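Local coordinates for entry-fusion complex associated protein OPG083 (PDB 6CJ6) that forms part of the vaccinia virus entry-fusion complex, which merges viral and cellular membranes and opens a pore for the virion core, at residues K8-L13 / E72-L77; N46-I51 / H134-I139; E87-D92 / S101-N106. One frame throughout, in Å; residues are numbered along the deposited sequence.

Interaction 1 of 3, residues K8-L13 / E72-L77. With PDO (1,3-propandiol), chain X.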
loop_
_atom_site.group_PDB
_atom_site.type_symbol
_atom_site.label_atom_id
_atom_site.label_comp_id
_atom_site.label_asym_id
_atom_site.label_seq_id
_atom_site.Cartn_x
_atom_site.Cartn_y
_atom_site.Cartn_z
ATOM N N LYS A 8 7.374 -5.033 13.225
ATOM C CA LYS A 8 6.071 -4.907 12.581
ATOM C C LYS A 8 5.485 -3.512 12.749
ATOM O O LYS A 8 5.655 -2.866 13.786
ATOM C CB LYS A 8 5.096 -5.941 13.140
ATOM C CG LYS A 8 5.202 -7.295 12.474
ATOM C CD LYS A 8 4.282 -8.306 13.120
ATOM C CE LYS A 8 4.445 -9.657 12.463
ATOM N NZ LYS A 8 3.731 -10.711 13.219
ATOM N N THR A 9 4.787 -3.056 11.711
ATOM C CA THR A 9 4.081 -1.785 11.700
ATOM C C THR A 9 2.647 -2.028 11.246
ATOM O O THR A 9 2.243 -3.161 10.967
ATOM C CB THR A 9 4.753 -0.779 10.758
ATOM O OG1 THR A 9 4.501 -1.163 9.400
ATOM C CG2 THR A 9 6.255 -0.725 11.001
ATOM N N LEU A 10 1.873 -0.942 11.158
ATOM C CA LEU A 10 0.490 -1.058 10.707
ATOM C C LEU A 10 0.395 -1.477 9.246
ATOM O O LEU A 10 -0.576 -2.136 8.860
ATOM C CB LEU A 10 -0.262 0.252 10.928
ATOM C CG LEU A 10 -1.009 0.376 12.253
ATOM C CD1 LEU A 10 -1.852 1.640 12.269
ATOM C CD2 LEU A 10 -1.873 -0.851 12.475
ATOM N N TYR A 11 1.377 -1.105 8.418
ATOM C CA TYR A 11 1.324 -1.509 7.018
ATOM C C TYR A 11 1.337 -3.024 6.872
ATOM O O TYR A 11 0.737 -3.560 5.933
ATOM C CB TYR A 11 2.459 -0.869 6.215
ATOM C CG TYR A 11 2.470 -1.307 4.765
ATOM C CD1 TYR A 11 1.525 -0.826 3.868
ATOM C CD2 TYR A 11 3.411 -2.216 4.300
ATOM C CE1 TYR A 11 1.521 -1.234 2.547
ATOM C CE2 TYR A 11 3.421 -2.624 2.980
ATOM C CZ TYR A 11 2.476 -2.128 2.108
ATOM O OH TYR A 11 2.481 -2.534 0.794
ATOM N N ASN A 12 2.008 -3.730 7.789
ATOM C CA ASN A 12 1.968 -5.189 7.778
ATOM C C ASN A 12 0.536 -5.696 7.893
ATOM O O ASN A 12 0.115 -6.580 7.139
ATOM C CB ASN A 12 2.823 -5.741 8.916
ATOM C CG ASN A 12 4.295 -5.445 8.733
ATOM O OD1 ASN A 12 4.825 -4.491 9.308
ATOM N ND2 ASN A 12 4.966 -6.261 7.927
ATOM N N LEU A 13 -0.231 -5.143 8.835
ATOM C CA LEU A 13 -1.625 -5.551 8.974
ATOM C C LEU A 13 -2.430 -5.186 7.733
ATOM O O LEU A 13 -3.285 -5.964 7.289
ATOM C CB LEU A 13 -2.237 -4.918 10.223
ATOM C CG LEU A 13 -1.494 -5.193 11.531
ATOM C CD1 LEU A 13 -2.265 -4.640 12.719
ATOM C CD2 LEU A 13 -1.236 -6.684 11.697
ATOM N N GLU A 72 -10.420 -1.169 7.740
ATOM C CA GLU A 72 -10.364 -2.318 8.637
ATOM C C GLU A 72 -9.172 -2.234 9.582
ATOM O O GLU A 72 -9.290 -2.545 10.772
ATOM C CB GLU A 72 -10.291 -3.603 7.819
ATOM C CG GLU A 72 -10.029 -4.828 8.657
ATOM C CD GLU A 72 -9.416 -5.954 7.860
ATOM O OE1 GLU A 72 -9.580 -5.964 6.621
ATOM O OE2 GLU A 72 -8.759 -6.820 8.476
ATOM N N VAL A 73 -8.015 -1.811 9.071
ATOM C CA VAL A 73 -6.803 -1.808 9.880
ATOM C C VAL A 73 -6.728 -0.569 10.764
ATOM O O VAL A 73 -6.287 -0.642 11.916
ATOM C CB VAL A 73 -5.563 -1.971 8.981
ATOM C CG1 VAL A 73 -4.321 -1.411 9.662
ATOM C CG2 VAL A 73 -5.369 -3.435 8.629
ATOM N N ILE A 74 -7.162 0.585 10.249
ATOM C CA ILE A 74 -7.024 1.829 10.997
ATOM C C ILE A 74 -7.912 1.860 12.236
ATOM O O ILE A 74 -7.627 2.611 13.176
ATOM C CB ILE A 74 -7.247 3.052 10.087
ATOM C CG1 ILE A 74 -6.354 4.212 10.527
ATOM C CG2 ILE A 74 -8.715 3.464 10.080
ATOM C CD1 ILE A 74 -4.884 3.952 10.306
ATOM N N SER A 75 -8.974 1.049 12.276
ATOM C CA SER A 75 -9.888 1.067 13.414
ATOM C C SER A 75 -9.212 0.662 14.717
ATOM O O SER A 75 -9.743 0.957 15.794
ATOM C CB SER A 75 -11.096 0.169 13.139
ATOM O OG SER A 75 -11.854 0.665 12.050
ATOM N N LEU A 76 -8.059 0.002 14.651
ATOM C CA LEU A 76 -7.324 -0.392 15.844
ATOM C C LEU A 76 -6.592 0.774 16.499
ATOM O O LEU A 76 -5.838 0.558 17.454
ATOM C CB LEU A 76 -6.352 -1.532 15.514
ATOM C CG LEU A 76 -7.032 -2.804 14.993
ATOM C CD1 LEU A 76 -6.017 -3.809 14.471
ATOM C CD2 LEU A 76 -7.898 -3.426 16.080
ATOM N N LEU A 77 -6.798 1.991 16.015
ATOM C CA LEU A 77 -6.181 3.188 16.558
ATOM C C LEU A 77 -7.211 4.018 17.308
ATOM O O LEU A 77 -8.413 3.922 17.041
ATOM C CB LEU A 77 -5.599 4.047 15.426
ATOM C CG LEU A 77 -4.335 3.544 14.730
ATOM C CD1 LEU A 77 -3.864 4.563 13.706
ATOM C CD2 LEU A 77 -3.241 3.254 15.745
HETATM C C1 PDO X . -7.685 -9.555 7.478
HETATM O O1 PDO X . -6.290 -9.272 7.318
HETATM C C2 PDO X . -8.478 -8.827 6.400
HETATM C C3 PDO X . -8.644 -9.699 5.162
HETATM O O3 PDO X . -9.248 -8.932 4.115
#

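Interaction 2 of 3, residues N46-I51 / H134-I139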
loop_
_atom_site.group_PDB
_atom_site.type_symbol
_atom_site.label_atom_id
_atom_site.label_comp_id
_atom_site.label_asym_id
_atom_site.label_seq_id
_atom_site.Cartn_x
_atom_site.Cartn_y
_atom_site.Cartn_z
ATOM N N ASN A 46 17.656 -1.649 7.933
ATOM C CA ASN A 46 17.497 -3.106 7.949
ATOM C C ASN A 46 16.159 -3.439 7.292
ATOM O O ASN A 46 15.212 -3.882 7.949
ATOM C CB ASN A 46 17.600 -3.670 9.375
ATOM C CG ASN A 46 19.030 -3.688 9.895
ATOM O OD1 ASN A 46 19.875 -4.423 9.390
ATOM N ND2 ASN A 46 19.300 -2.888 10.919
ATOM N N CYS A 47 16.088 -3.221 5.983
ATOM C CA CYS A 47 14.846 -3.332 5.233
ATOM C C CYS A 47 14.714 -4.719 4.617
ATOM O O CYS A 47 15.672 -5.246 4.040
ATOM C CB CYS A 47 14.798 -2.278 4.130
ATOM S SG CYS A 47 13.175 -2.101 3.374
ATOM N N ALA A 48 13.524 -5.297 4.734
ATOM C CA ALA A 48 13.155 -6.523 4.036
ATOM C C ALA A 48 12.024 -6.173 3.079
ATOM O O ALA A 48 10.902 -5.890 3.513
ATOM C CB ALA A 48 12.724 -7.605 5.025
ATOM N N LEU A 49 12.321 -6.176 1.783
ATOM C CA LEU A 49 11.335 -5.876 0.758
ATOM C C LEU A 49 10.845 -7.166 0.116
ATOM O O LEU A 49 11.636 -8.071 -0.166
ATOM C CB LEU A 49 11.930 -4.965 -0.319
ATOM C CG LEU A 49 11.927 -3.460 -0.059
ATOM C CD1 LEU A 49 12.726 -2.739 -1.126
ATOM C CD2 LEU A 49 10.501 -2.935 -0.025
ATOM N N ARG A 50 9.534 -7.246 -0.106
ATOM C CA ARG A 50 8.904 -8.371 -0.793
ATOM C C ARG A 50 8.094 -7.797 -1.952
ATOM O O ARG A 50 6.989 -7.285 -1.751
ATOM C CB ARG A 50 8.020 -9.171 0.158
ATOM C CG ARG A 50 8.743 -10.287 0.891
ATOM C CD ARG A 50 8.597 -11.614 0.160
ATOM N NE ARG A 50 9.391 -12.670 0.782
ATOM C CZ ARG A 50 9.156 -13.971 0.638
ATOM N NH1 ARG A 50 8.135 -14.386 -0.101
ATOM N NH2 ARG A 50 9.934 -14.857 1.242
ATOM N N ILE A 51 8.643 -7.879 -3.159
ATOM C CA ILE A 51 8.022 -7.304 -4.346
ATOM C C ILE A 51 7.372 -8.431 -5.134
ATOM O O ILE A 51 8.032 -9.418 -5.482
ATOM C CB ILE A 51 9.050 -6.546 -5.200
ATOM C CG1 ILE A 51 9.835 -5.568 -4.325
ATOM C CG2 ILE A 51 8.354 -5.811 -6.340
ATOM C CD1 ILE A 51 11.102 -5.054 -4.963
ATOM N N HIS A 134 14.226 -6.478 11.475
ATOM C CA HIS A 134 14.022 -6.113 10.083
ATOM C C HIS A 134 12.593 -5.624 9.907
ATOM O O HIS A 134 11.670 -6.114 10.563
ATOM C CB HIS A 134 14.289 -7.291 9.135
ATOM C CG HIS A 134 13.274 -8.390 9.227
ATOM N ND1 HIS A 134 13.388 -9.438 10.116
ATOM C CD2 HIS A 134 12.132 -8.610 8.532
ATOM C CE1 HIS A 134 12.359 -10.253 9.968
ATOM N NE2 HIS A 134 11.581 -9.773 9.015
ATOM N N MET A 135 12.417 -4.650 9.018
ATOM C CA MET A 135 11.092 -4.162 8.652
ATOM C C MET A 135 10.672 -4.845 7.356
ATOM O O MET A 135 11.208 -4.542 6.286
ATOM C CB MET A 135 11.072 -2.643 8.495
ATOM C CG MET A 135 9.731 -2.118 8.004
ATOM S SD MET A 135 9.619 -0.321 7.941
ATOM C CE MET A 135 9.700 0.089 9.682
ATOM N N LEU A 136 9.723 -5.769 7.458
ATOM C CA LEU A 136 9.157 -6.388 6.269
ATOM C C LEU A 136 8.195 -5.416 5.600
ATOM O O LEU A 136 7.306 -4.857 6.249
ATOM C CB LEU A 136 8.421 -7.673 6.646
ATOM C CG LEU A 136 7.706 -8.365 5.485
ATOM C CD1 LEU A 136 8.719 -8.971 4.523
ATOM C CD2 LEU A 136 6.732 -9.417 5.992
ATOM N N LEU A 137 8.375 -5.216 4.293
ATOM C CA LEU A 137 7.589 -4.244 3.529
ATOM C C LEU A 137 7.167 -4.914 2.222
ATOM O O LEU A 137 7.878 -4.845 1.216
ATOM C CB LEU A 137 8.403 -2.982 3.283
ATOM C CG LEU A 137 7.631 -1.668 3.263
ATOM C CD1 LEU A 137 6.813 -1.544 4.530
ATOM C CD2 LEU A 137 8.589 -0.500 3.131
ATOM N N GLN A 138 6.007 -5.565 2.243
ATOM C CA GLN A 138 5.482 -6.240 1.062
ATOM C C GLN A 138 4.874 -5.215 0.113
ATOM O O GLN A 138 3.898 -4.541 0.459
ATOM C CB GLN A 138 4.433 -7.266 1.479
ATOM C CG GLN A 138 5.009 -8.449 2.226
ATOM C CD GLN A 138 4.025 -9.050 3.199
ATOM O OE1 GLN A 138 3.865 -8.561 4.319
ATOM N NE2 GLN A 138 3.354 -10.117 2.779
ATOM N N ILE A 139 5.447 -5.100 -1.082
ATOM C CA ILE A 139 4.981 -4.174 -2.108
ATOM C C ILE A 139 4.422 -5.002 -3.257
ATOM O O ILE A 139 5.138 -5.823 -3.846
ATOM C CB ILE A 139 6.105 -3.235 -2.581
ATOM C CG1 ILE A 139 6.235 -2.030 -1.646
ATOM C CG2 ILE A 139 5.849 -2.748 -3.994
ATOM C CD1 ILE A 139 6.884 -2.327 -0.320
#

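Interaction 3 of 3, residues E87-D92 / S101-N106. With PDO (1,3-propandiol), chain B; PDO (1,3-propandiol), chain Y; PDO (1,3-propandiol), chain Z; PGO (S-1,2-propanediol), chain C.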
loop_
_atom_site.group_PDB
_atom_site.type_symbol
_atom_site.label_atom_id
_atom_site.label_comp_id
_atom_site.label_asym_id
_atom_site.label_seq_id
_atom_site.Cartn_x
_atom_site.Cartn_y
_atom_site.Cartn_z
ATOM N N GLU A 87 -7.061 11.667 6.959
ATOM C CA GLU A 87 -7.086 12.942 6.250
ATOM C C GLU A 87 -5.775 13.208 5.523
ATOM O O GLU A 87 -5.764 13.900 4.498
ATOM C CB GLU A 87 -7.431 14.075 7.215
ATOM C CG GLU A 87 -7.487 15.450 6.569
ATOM C CD GLU A 87 -8.580 16.325 7.150
ATOM O OE1 GLU A 87 -9.474 15.785 7.838
ATOM O OE2 GLU A 87 -8.547 17.551 6.916
ATOM N N GLU A 88 -4.665 12.664 6.022
ATOM C CA GLU A 88 -3.394 12.838 5.327
ATOM C C GLU A 88 -3.328 11.977 4.072
ATOM O O GLU A 88 -2.777 12.401 3.048
ATOM C CB GLU A 88 -2.229 12.531 6.268
ATOM N N ILE A 89 -3.893 10.770 4.126
ATOM C CA ILE A 89 -3.884 9.895 2.959
ATOM C C ILE A 89 -4.934 10.328 1.941
ATOM O O ILE A 89 -4.707 10.250 0.728
ATOM C CB ILE A 89 -4.034 8.421 3.384
ATOM C CG1 ILE A 89 -2.740 7.930 4.038
ATOM C CG2 ILE A 89 -4.399 7.541 2.194
ATOM C CD1 ILE A 89 -2.683 6.431 4.250
ATOM N N GLY A 90 -6.084 10.805 2.413
ATOM C CA GLY A 90 -7.143 11.236 1.523
ATOM C C GLY A 90 -8.286 10.245 1.431
ATOM O O GLY A 90 -8.846 10.034 0.353
ATOM N N ILE A 91 -8.639 9.632 2.558
ATOM C CA ILE A 91 -9.723 8.659 2.635
ATOM C C ILE A 91 -10.716 9.131 3.689
ATOM O O ILE A 91 -10.321 9.471 4.810
ATOM C CB ILE A 91 -9.191 7.254 2.977
ATOM C CG1 ILE A 91 -8.304 6.726 1.844
ATOM C CG2 ILE A 91 -10.338 6.296 3.256
ATOM C CD1 ILE A 91 -7.657 5.393 2.143
ATOM N N ASP A 92 -11.998 9.151 3.331
ATOM C CA ASP A 92 -13.058 9.529 4.258
ATOM C C ASP A 92 -13.558 8.276 4.967
ATOM O O ASP A 92 -14.000 7.325 4.317
ATOM C CB ASP A 92 -14.203 10.209 3.510
ATOM C CG ASP A 92 -15.134 10.977 4.432
ATOM O OD1 ASP A 92 -15.480 10.455 5.513
ATOM O OD2 ASP A 92 -15.517 12.112 4.074
ATOM N N SER A 101 -12.223 7.883 -3.283
ATOM C CA SER A 101 -11.631 8.763 -2.290
ATOM C C SER A 101 -10.846 9.884 -2.969
ATOM O O SER A 101 -10.584 9.865 -4.174
ATOM C CB SER A 101 -10.702 7.971 -1.371
ATOM O OG SER A 101 -9.665 7.349 -2.114
ATOM N N LYS A 102 -10.479 10.886 -2.169
ATOM C CA LYS A 102 -9.553 11.906 -2.646
ATOM C C LYS A 102 -8.199 11.304 -2.996
ATOM O O LYS A 102 -7.543 11.754 -3.943
ATOM C CB LYS A 102 -9.409 13.001 -1.589
ATOM C CG LYS A 102 -8.197 13.901 -1.746
ATOM C CD LYS A 102 -8.207 14.978 -0.675
ATOM C CE LYS A 102 -6.823 15.538 -0.424
ATOM N NZ LYS A 102 -6.840 16.448 0.754
ATOM N N LEU A 103 -7.769 10.283 -2.251
ATOM C CA LEU A 103 -6.531 9.586 -2.584
ATOM C C LEU A 103 -6.552 9.094 -4.024
ATOM O O LEU A 103 -5.635 9.373 -4.804
ATOM C CB LEU A 103 -6.319 8.415 -1.622
ATOM C CG LEU A 103 -5.221 7.420 -2.025
ATOM C CD1 LEU A 103 -3.853 8.078 -1.989
ATOM C CD2 LEU A 103 -5.248 6.181 -1.145
ATOM N N GLU A 104 -7.616 8.379 -4.401
ATOM C CA GLU A 104 -7.693 7.804 -5.739
ATOM C C GLU A 104 -7.746 8.884 -6.813
ATOM O O GLU A 104 -7.104 8.759 -7.863
ATOM C CB GLU A 104 -8.906 6.880 -5.834
ATOM C CG GLU A 104 -9.159 6.325 -7.223
ATOM C CD GLU A 104 -10.184 5.213 -7.219
ATOM O OE1 GLU A 104 -10.822 4.996 -6.167
ATOM O OE2 GLU A 104 -10.344 4.553 -8.265
ATOM N N LYS A 105 -8.508 9.951 -6.575
ATOM C CA LYS A 105 -8.529 11.047 -7.537
ATOM C C LYS A 105 -7.166 11.720 -7.628
ATOM O O LYS A 105 -6.714 12.071 -8.724
ATOM C CB LYS A 105 -9.626 12.050 -7.176
ATOM C CG LYS A 105 -11.031 11.489 -7.338
ATOM C CD LYS A 105 -12.080 12.431 -6.787
ATOM C CE LYS A 105 -13.488 11.863 -6.974
ATOM N NZ LYS A 105 -14.509 12.679 -6.261
ATOM N N ASN A 106 -6.493 11.901 -6.490
ATOM C CA ASN A 106 -5.146 12.459 -6.520
ATOM C C ASN A 106 -4.202 11.557 -7.308
ATOM O O ASN A 106 -3.397 12.041 -8.111
ATOM C CB ASN A 106 -4.638 12.667 -5.092
ATOM C CG ASN A 106 -3.486 13.650 -5.017
ATOM O OD1 ASN A 106 -3.680 14.860 -5.143
ATOM N ND2 ASN A 106 -2.282 13.138 -4.802
HETATM C C1 PDO B . -18.397 13.002 4.546
HETATM O O1 PDO B . -18.044 11.840 5.305
HETATM C C2 PDO B . -18.528 14.199 5.479
HETATM C C3 PDO B . -18.019 15.471 4.811
HETATM O O3 PDO B . -17.839 16.490 5.800
HETATM C C1 PDO Y . -7.417 11.136 -13.734
HETATM O O1 PDO Y . -8.210 10.802 -14.878
HETATM C C2 PDO Y . -8.032 12.335 -13.022
HETATM C C3 PDO Y . -7.903 12.197 -11.509
HETATM O O3 PDO Y . -8.838 13.072 -10.869
HETATM C C1 PDO Z . 1.437 11.337 6.680
HETATM O O1 PDO Z . 0.256 10.628 7.074
HETATM C C2 PDO Z . 1.242 11.910 5.281
HETATM C C3 PDO Z . 1.988 13.229 5.124
HETATM O O3 PDO Z . 1.300 14.057 4.180
HETATM C C1 PGO C . -12.046 11.894 1.475
HETATM C C2 PGO C . -11.041 12.635 2.327
HETATM C C3 PGO C . -11.861 12.994 3.496
HETATM O O1 PGO C . -12.135 11.772 0.067
HETATM O O2 PGO C . -10.450 13.837 1.795
#

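Interaction 1 of 3, residues K8-L13 / E72-L77
L10 and V73 meet through their methyl groups where the first turn of helix 10-24 comes up against the end of helix 59-74. L10 CD2 lies 3.8 Å from V73 CG1, and the two side chains run antiparallel alongside each other. The other branch of L10 has a different partner. L10 CD1 reaches L77 CD1 at 3.8 Å, and these two leucines approach tip to tip. The branches of L77 come to L10 from the type I turn I74-L77. I74 CD1 makes a looser contact with L10 CD1 at 4.3 Å.

V73 spreads its two methyls over two residues. CG1 is anti to the backbone N (chi1 156°) and goes to L10. CG2 is anti to the carbonyl carbon and rests on the backbone of L13, 3.5 Å from L13 C. L13 CB is also close to V73 CG2. Farther along, L13 CD1 and L76 CD1 are 4.2 Å apart. The contact between the two segments is therefore apolar.

T9 and N12 OD1 bond within the segment 8-13. T9 is the N-cap, and T9 and N12 form a capping box. T9 N donates to N12 OD1 at 2.8 Å, nearly straight at 172°. T9 OG1 accepts a weak bond from Y11 N. This fixes the first turn of the helix, which carries L10. Y11 OH and N12 ND2 bond elsewhere, to Q138 O and L136 O.

Other parts of the fold close in around the pair. Y11 points away from 72-77 and packs on helix 145-158 and strand 133-141. I74 touches helix 79-89 and L158. L10 also packs on I161 and V163, in the chain that follows helix 145-158.

Interaction 2 of 3, residues N46-I51 / H134-I139
A48 and L136 are paired in a parallel beta ladder between strands 47-53 and 133-141. Five backbone hydrogen bonds run along it. M135 N donates to N46 O, L137 N to A48 O (2.7 Å) and I139 N to R50 O. In return, A48 N donates to M135 O and R50 N to L137 O. M135 N and L137 N arrive nearly along the C=O axis, whereas A48 N and R50 N each sit more than 40° above the acceptor's carbonyl plane. The axes of segments 47-51 and 134-139 approach to 4.6 Å and lie 18° from parallel.

L49 can be followed outward. Its CB leaves on the face shared with C47, M135, L137, I51 and I139. CG is anti to the carbonyl carbon (chi1 -84°), which carries CD2 over the neighbouring strand. CD2 touches L137 O at 3.5 Å and L137 CB at 3.9 Å. It also meets I139 CD1 at 3.7 Å, where the two side chains cross obliquely. L49 also packs on I124 of strand 119-127.

On the face of A48, L136, R50 and Q138, A48 CB meets H134 CD2 at 3.7 Å. R50 CB lies against Q138 CG, and R50 CG against L136 CD1 at 3.9 Å. H134 ND1 bonds T4 OG1 outside the pair.

The alternating main-chain bonds hold the register, and L49, L137 and I139 add apolar contact. The C47-C127 disulfide ties this edge strand covalently to strand 119-127.

Interaction 3 of 3, residues E87-D92 / S101-N106
G90 and L103 come together where a helix-loop-helix connection folds back on itself: the end of helix 79-89 meets the start of helix 102-113.

Hydrogen bonding comes first. L103 N donates to G90 O at 2.8 Å, with an N-H...O angle of 155°. G90 has positive phi (104°), which ends the helical run. It has no side chain, and L103 N and the K102 side chain come close to its backbone.

Capping is the second kind. S101 is the N-cap of helix 102-113, and its OG accepts from E104 N at 3.2 Å. E104 itself forms a salt bridge to R60.

Packing is the third. I89 and L103 run alongside with their tips in one direction. L103 CG is anti to the backbone N, and this chi1 of 168° turns the branched end toward I89: CD2 lies 3.7 Å from I89 CG2, and CD1 lies 3.6 Å from I89 O. I91 CD1 reaches L103 CD2 at 4.2 Å. S101 CB touches G90 O. Helices 59-74 and 145-158 cover this group, through F70 and I154 on I89.

A bound S-1,2-propanediol, probably from the crystallisation liquor, lies beside the turn: K102 N donates to its O1 at 2.9 Å.

Interactions 1 and 2 touch directly, with centres about 16 Å apart. Y11 OH lies 2.5 Å from Q138 O and N12 ND2 3.2 Å from L136 O, both probable hydrogen bonds. Y11 CD2 packs on L137 CD1 at 3.5 Å. The start of helix 10-24 thus joins the strand pair to the helical part. Interaction 3 stands apart: its centre is about 17 Å from that of interaction 1 and about 25 Å from that of interaction 2. Interactions 2 and 3 lie on opposite sides of the chain's centre. Along the chain interaction 3 is nested within the loop closed by interaction 2. A 1,3-propandiol lies beside E72; the S-1,2-propanediol at K102 N is a probable crystallisation additive.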